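Local coordinates for protein phospholipase C-beta (PLC-beta) (Sepia officinalis, PDB 3QR0) that belongs to the phosphoinositide-specific phospholipase C family, joins PH, EF-hand, TIM-barrel and C2 domains in one chain, and holds a calcium ion in its barrel, at residues L553-E558 / S792-R797; K634-F639 / Y676-D681. All blocks are in the same frame, centred on the assembly; numbering follows the deposited sequence. Where two conformers were deposited one is given.

Contact 1. Residues L553-E558 / S792-R797; sequences LKDNPE and SAQEAR
Arg797 and Gln794 reach across to the end of helix 546-555 and each makes one hydrogen bond. Arg797 NH1 donates a hydrogen bond to the backbone carbonyl Lys554 O at 2.8 Å, with an N-H...O angle of 154°. The acceptor lies at the edge of the guanidinium, in its plane, but the donor sits above the carbonyl plane, not on a lone pair. The carbonyl belongs to the last turn of its helix, an end where a positive group is probably welcome. Gln794 NE2 donates to Asp555 OD1 at 3.2 Å. It meets the anti side of the carboxylate, somewhat out of its plane, and the amide and carboxylate planes stand 73° apart. The bend of Gln794 at chi2 (84°) turns its amide toward Asp555.

The guanidinium is clamped from both faces. Pro557 CG lies over the centre of one face, 3.6 Å above the plane, and Ala793 CB of the arginine's own helix lies over the other face at the same height. Arg797 thus sits as a layer between the two helices, its chain extended from CG to NE. Farther back, Lys554 and Arg797 run past each other in opposite directions, with Lys554 CG 4.1 Å from Arg797 CB.

Within 792-797, Ser792 is the N-cap: its OG accepts from Glu795 N.

Helix 793-800, late in the chain, rests on the junction of helices 546-555 and 557-563 in the catalytic barrel region. It is probably the autoinhibitory helix of phospholipase C-beta enzymes.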
loop_
_atom_site.group_PDB
_atom_site.type_symbol
_atom_site.label_atom_id
_atom_site.label_comp_id
_atom_site.label_asym_id
_atom_site.label_seq_id
_atom_site.Cartn_x
_atom_site.Cartn_y
_atom_site.Cartn_z
ATOM N N LEU A 553 18.757 12.919 16.719
ATOM C CA LEU A 553 18.505 13.657 15.489
ATOM C C LEU A 553 18.751 15.158 15.681
ATOM O O LEU A 553 19.347 15.817 14.827
ATOM C CB LEU A 553 17.064 13.408 15.028
ATOM C CG LEU A 553 16.617 13.930 13.668
ATOM C CD1 LEU A 553 17.516 13.400 12.552
ATOM C CD2 LEU A 553 15.154 13.550 13.419
ATOM N N LYS A 554 18.290 15.684 16.809
ATOM C CA LYS A 554 18.462 17.102 17.126
ATOM C C LYS A 554 19.879 17.462 17.601
ATOM O O LYS A 554 20.314 18.597 17.420
ATOM C CB LYS A 554 17.410 17.538 18.156
ATOM C CG LYS A 554 15.987 17.519 17.586
ATOM C CD LYS A 554 14.973 18.200 18.492
ATOM C CE LYS A 554 14.755 17.445 19.786
ATOM N NZ LYS A 554 13.778 18.141 20.672
ATOM N N ASP A 555 20.597 16.510 18.194
ATOM C CA ASP A 555 21.961 16.771 18.686
ATOM C C ASP A 555 23.034 16.573 17.618
ATOM O O ASP A 555 23.969 17.368 17.520
ATOM C CB ASP A 555 22.293 15.876 19.890
ATOM C CG ASP A 555 21.585 16.310 21.157
ATOM O OD1 ASP A 555 21.119 17.469 21.223
ATOM O OD2 ASP A 555 21.501 15.487 22.098
ATOM N N ASN A 556 22.904 15.502 16.840
ATOM C CA ASN A 556 23.946 15.082 15.905
ATOM C C ASN A 556 23.356 14.487 14.631
ATOM O O ASN A 556 23.546 13.302 14.343
ATOM C CB ASN A 556 24.874 14.082 16.595
ATOM C CG ASN A 556 25.750 14.738 17.643
ATOM O OD1 ASN A 556 26.675 15.484 17.311
ATOM N ND2 ASN A 556 25.455 14.482 18.906
ATOM N N PRO A 557 22.644 15.321 13.851
ATOM C CA PRO A 557 21.909 14.823 12.692
ATOM C C PRO A 557 22.800 14.176 11.626
ATOM O O PRO A 557 22.443 13.121 11.094
ATOM C CB PRO A 557 21.220 16.080 12.136
ATOM C CG PRO A 557 21.966 17.224 12.689
ATOM C CD PRO A 557 22.524 16.783 14.000
ATOM N N GLU A 558 23.940 14.804 11.325
ATOM C CA GLU A 558 24.875 14.276 10.325
ATOM C C GLU A 558 25.449 12.924 10.740
ATOM O O GLU A 558 25.553 12.010 9.918
ATOM C CB GLU A 558 26.021 15.259 10.070
ATOM C CG GLU A 558 25.588 16.616 9.544
ATOM C CD GLU A 558 25.489 17.667 10.630
ATOM O OE1 GLU A 558 25.322 17.304 11.816
ATOM O OE2 GLU A 558 25.585 18.868 10.292
ATOM N N SER A 792 19.493 27.818 20.100
ATOM C CA SER A 792 20.347 26.650 19.904
ATOM C C SER A 792 19.922 25.906 18.647
ATOM O O SER A 792 18.776 26.028 18.204
ATOM C CB SER A 792 20.269 25.711 21.109
ATOM O OG SER A 792 18.997 25.094 21.197
ATOM N N ALA A 793 20.853 25.144 18.077
ATOM C CA ALA A 793 20.561 24.282 16.932
ATOM C C ALA A 793 19.422 23.315 17.253
ATOM O O ALA A 793 18.566 23.052 16.409
ATOM C CB ALA A 793 21.808 23.510 16.519
ATOM N N GLN A 794 19.416 22.804 18.483
ATOM C CA GLN A 794 18.394 21.858 18.938
ATOM C C GLN A 794 16.994 22.460 18.852
ATOM O O GLN A 794 16.066 21.816 18.361
ATOM C CB GLN A 794 18.673 21.405 20.377
ATOM C CG GLN A 794 19.871 20.469 20.526
ATOM C CD GLN A 794 21.207 21.189 20.635
ATOM O OE1 GLN A 794 21.279 22.422 20.614
ATOM N NE2 GLN A 794 22.279 20.414 20.763
ATOM N N GLU A 795 16.856 23.696 19.328
ATOM C CA GLU A 795 15.573 24.400 19.300
ATOM C C GLU A 795 15.107 24.684 17.875
ATOM O O GLU A 795 13.924 24.556 17.582
ATOM C CB GLU A 795 15.651 25.714 20.090
ATOM C CG GLU A 795 15.645 25.527 21.602
ATOM C CD GLU A 795 15.888 26.825 22.369
ATOM O OE1 GLU A 795 15.982 26.760 23.613
ATOM O OE2 GLU A 795 15.986 27.902 21.735
ATOM N N ALA A 796 16.034 25.078 17.005
ATOM C CA ALA A 796 15.715 25.330 15.594
ATOM C C ALA A 796 15.257 24.050 14.886
ATOM O O ALA A 796 14.364 24.079 14.037
ATOM C CB ALA A 796 16.912 25.924 14.875
ATOM N N ARG A 797 15.874 22.933 15.245
ATOM C CA ARG A 797 15.549 21.634 14.653
ATOM C C ARG A 797 14.201 21.109 15.135
ATOM O O ARG A 797 13.443 20.536 14.351
ATOM C CB ARG A 797 16.664 20.630 14.951
ATOM C CG ARG A 797 17.931 20.931 14.163
ATOM C CD ARG A 797 19.165 20.289 14.760
ATOM N NE ARG A 797 20.356 20.626 13.985
ATOM C CZ ARG A 797 21.612 20.463 14.399
ATOM N NH1 ARG A 797 21.881 19.956 15.596
ATOM N NH2 ARG A 797 22.611 20.807 13.598
#

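Contact 2. Residues K634-F639 / Y676-D681; sequences KRFDPF and YGLPTD
The ring of Phe636 meets Leu678 edge-on, with Leu678 CD1 in the ring plane, 3.9 Å from Phe636 CZ. Leu678 CD2 is as near to that atom, so the leucine fork ends on the far corner of the ring. One face of the phenyl carries Pro638 N, displaced toward the rim. Phe628 makes an edge-to-face stack with the same ring. Phe636 CG is anti to the backbone N (chi1 172°), which sends the ring out toward the leucine. The Phe639 ring meets Pro679 obliquely: Phe639 CD1 is 4.1 Å from Pro679 CG.

Pro638 lies between these two apolar pairs. Its carbonyl oxygen is a shared surface, with Pro638 O at 3.4 Å from Pro679 CD and 3.6 Å from Leu678 CD2. Pro638 CB also touches Leu678 CD2.

The polar link between the segments runs through one water. The water donates to Pro638 O at 2.8 Å and accepts from Thr680 N at 3.1 Å, so it occupies both backbone groups. Each loop is also braced from within. Asp637 OD1 accepts from Phe639 N in an Asx turn, met from above the carboxylate plane. Asp681 N bonds to Leu678 O in the short 3-10 turn.

The contact joins the linker between helix 627-630 and strand 650-660 to a C2 loop between strands 669-676 and 683-684. Leu678 also packs on Leu713 and Leu716, while helix 793-800 touches Phe639 and Pro679 through Ala800.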
loop_
_atom_site.group_PDB
_atom_site.type_symbol
_atom_site.label_atom_id
_atom_site.label_comp_id
_atom_site.label_asym_id
_atom_site.label_seq_id
_atom_site.Cartn_x
_atom_site.Cartn_y
_atom_site.Cartn_z
ATOM N N LYS A 634 30.163 11.317 2.186
ATOM C CA LYS A 634 29.296 12.502 2.168
ATOM C C LYS A 634 28.672 12.770 3.541
ATOM O O LYS A 634 28.215 11.843 4.213
ATOM C CB LYS A 634 28.190 12.340 1.116
ATOM C CG LYS A 634 27.650 13.667 0.579
ATOM C CD LYS A 634 26.431 13.467 -0.313
ATOM C CE LYS A 634 26.242 14.626 -1.292
ATOM N NZ LYS A 634 26.234 15.960 -0.626
ATOM N N ARG A 635 28.674 14.035 3.951
ATOM C CA ARG A 635 27.971 14.476 5.152
ATOM C C ARG A 635 26.662 15.122 4.724
ATOM O O ARG A 635 26.649 15.925 3.791
ATOM C CB ARG A 635 28.809 15.481 5.947
ATOM C CG ARG A 635 30.061 14.891 6.576
ATOM C CD ARG A 635 29.737 14.052 7.808
ATOM N NE ARG A 635 29.612 14.857 9.021
ATOM C CZ ARG A 635 29.367 14.364 10.234
ATOM N NH1 ARG A 635 29.202 13.060 10.418
ATOM N NH2 ARG A 635 29.278 15.184 11.274
ATOM N N PHE A 636 25.572 14.761 5.400
ATOM C CA PHE A 636 24.241 15.265 5.062
ATOM C C PHE A 636 23.449 15.642 6.317
ATOM O O PHE A 636 23.239 14.811 7.197
ATOM C CB PHE A 636 23.467 14.222 4.258
ATOM C CG PHE A 636 22.025 14.582 4.026
ATOM C CD1 PHE A 636 21.692 15.729 3.320
ATOM C CD2 PHE A 636 21.002 13.784 4.522
ATOM C CE1 PHE A 636 20.364 16.072 3.101
ATOM C CE2 PHE A 636 19.671 14.119 4.310
ATOM C CZ PHE A 636 19.354 15.272 3.595
ATOM N N ASP A 637 23.031 16.905 6.383
ATOM C CA ASP A 637 22.183 17.401 7.458
ATOM C C ASP A 637 20.739 17.437 6.941
ATOM O O ASP A 637 20.406 18.273 6.100
ATOM C CB ASP A 637 22.652 18.796 7.895
ATOM C CG ASP A 637 21.822 19.378 9.030
ATOM O OD1 ASP A 637 20.863 18.723 9.493
ATOM O OD2 ASP A 637 22.141 20.506 9.466
ATOM N N PRO A 638 19.880 16.518 7.426
ATOM C CA PRO A 638 18.487 16.503 6.981
ATOM C C PRO A 638 17.668 17.732 7.378
ATOM O O PRO A 638 16.555 17.889 6.893
ATOM C CB PRO A 638 17.914 15.244 7.644
ATOM C CG PRO A 638 18.821 14.941 8.754
ATOM C CD PRO A 638 20.171 15.368 8.301
ATOM N N PHE A 639 18.211 18.592 8.239
ATOM C CA PHE A 639 17.564 19.863 8.565
ATOM C C PHE A 639 18.001 21.015 7.659
ATOM O O PHE A 639 17.629 22.163 7.900
ATOM C CB PHE A 639 17.814 20.223 10.030
ATOM C CG PHE A 639 17.175 19.277 10.988
ATOM C CD1 PHE A 639 15.817 19.374 11.273
ATOM C CD2 PHE A 639 17.916 18.275 11.596
ATOM C CE1 PHE A 639 15.219 18.504 12.151
ATOM C CE2 PHE A 639 17.323 17.398 12.475
ATOM C CZ PHE A 639 15.971 17.510 12.756
ATOM N N TYR A 676 5.375 15.456 1.876
ATOM C CA TYR A 676 6.155 14.976 3.021
ATOM C C TYR A 676 7.528 14.554 2.531
ATOM O O TYR A 676 7.646 13.819 1.547
ATOM C CB TYR A 676 5.473 13.785 3.718
ATOM C CG TYR A 676 3.973 13.870 3.727
ATOM C CD1 TYR A 676 3.310 14.742 4.583
ATOM C CD2 TYR A 676 3.211 13.096 2.864
ATOM C CE1 TYR A 676 1.920 14.840 4.579
ATOM C CE2 TYR A 676 1.825 13.187 2.853
ATOM C CZ TYR A 676 1.185 14.057 3.716
ATOM O OH TYR A 676 -0.193 14.147 3.706
ATOM N N GLY A 677 8.559 15.025 3.215
ATOM C CA GLY A 677 9.938 14.691 2.876
ATOM C C GLY A 677 10.832 15.260 3.949
ATOM O O GLY A 677 10.539 15.114 5.128
ATOM N N LEU A 678 11.907 15.934 3.554
ATOM C CA LEU A 678 12.694 16.700 4.511
ATOM C C LEU A 678 11.790 17.734 5.181
ATOM O O LEU A 678 10.797 18.164 4.586
ATOM C CB LEU A 678 13.871 17.406 3.835
ATOM C CG LEU A 678 15.035 16.543 3.327
ATOM C CD1 LEU A 678 16.184 17.447 2.905
ATOM C CD2 LEU A 678 15.503 15.552 4.380
ATOM N N PRO A 679 12.119 18.133 6.419
ATOM C CA PRO A 679 11.318 19.153 7.090
ATOM C C PRO A 679 11.097 20.397 6.227
ATOM O O PRO A 679 9.979 20.903 6.169
ATOM C CB PRO A 679 12.148 19.484 8.334
ATOM C CG PRO A 679 12.882 18.239 8.629
ATOM C CD PRO A 679 13.172 17.596 7.302
ATOM N N THR A 680 12.142 20.857 5.542
ATOM C CA THR A 680 12.043 22.040 4.674
ATOM C C THR A 680 11.122 21.835 3.457
ATOM O O THR A 680 10.658 22.807 2.862
ATOM C CB THR A 680 13.442 22.499 4.187
ATOM O OG1 THR A 680 13.370 23.846 3.697
ATOM C CG2 THR A 680 13.980 21.580 3.093
ATOM N N ASP A 681 10.867 20.579 3.090
ATOM C CA ASP A 681 10.001 20.244 1.954
ATOM C C ASP A 681 8.617 19.749 2.377
ATOM O O ASP A 681 7.789 19.417 1.524
ATOM C CB ASP A 681 10.656 19.154 1.098
ATOM C CG ASP A 681 11.947 19.611 0.439
ATOM O OD1 ASP A 681 12.097 20.820 0.190
ATOM O OD2 ASP A 681 12.812 18.751 0.159
HETATM O O HOH W 1 15.139 20.154 6.086
#

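Contacts 1 and 2 lie side by side, their centres about 12 Å apart, and the chain of contact 2 is nested within the loop that contact 1 closes. Phe639 bridges them. Its CE1 is 3.5 Å from Arg797 O and its CE2 is 3.5 Å from Leu553 O, so one ring touches both segments of contact 1. Glu558 CB lies 3.5 Å from Arg635 CZ. Pro557 adds a further junction, with Pro557 CG 3.7 Å from Asp637 OD1. Together the contacts bring barrel helices, the linker, a C2 loop and the late helix 793-800 into one cluster. The calcium ligands Asn339, Glu368, Asp370 and Glu417 belong to neither contact.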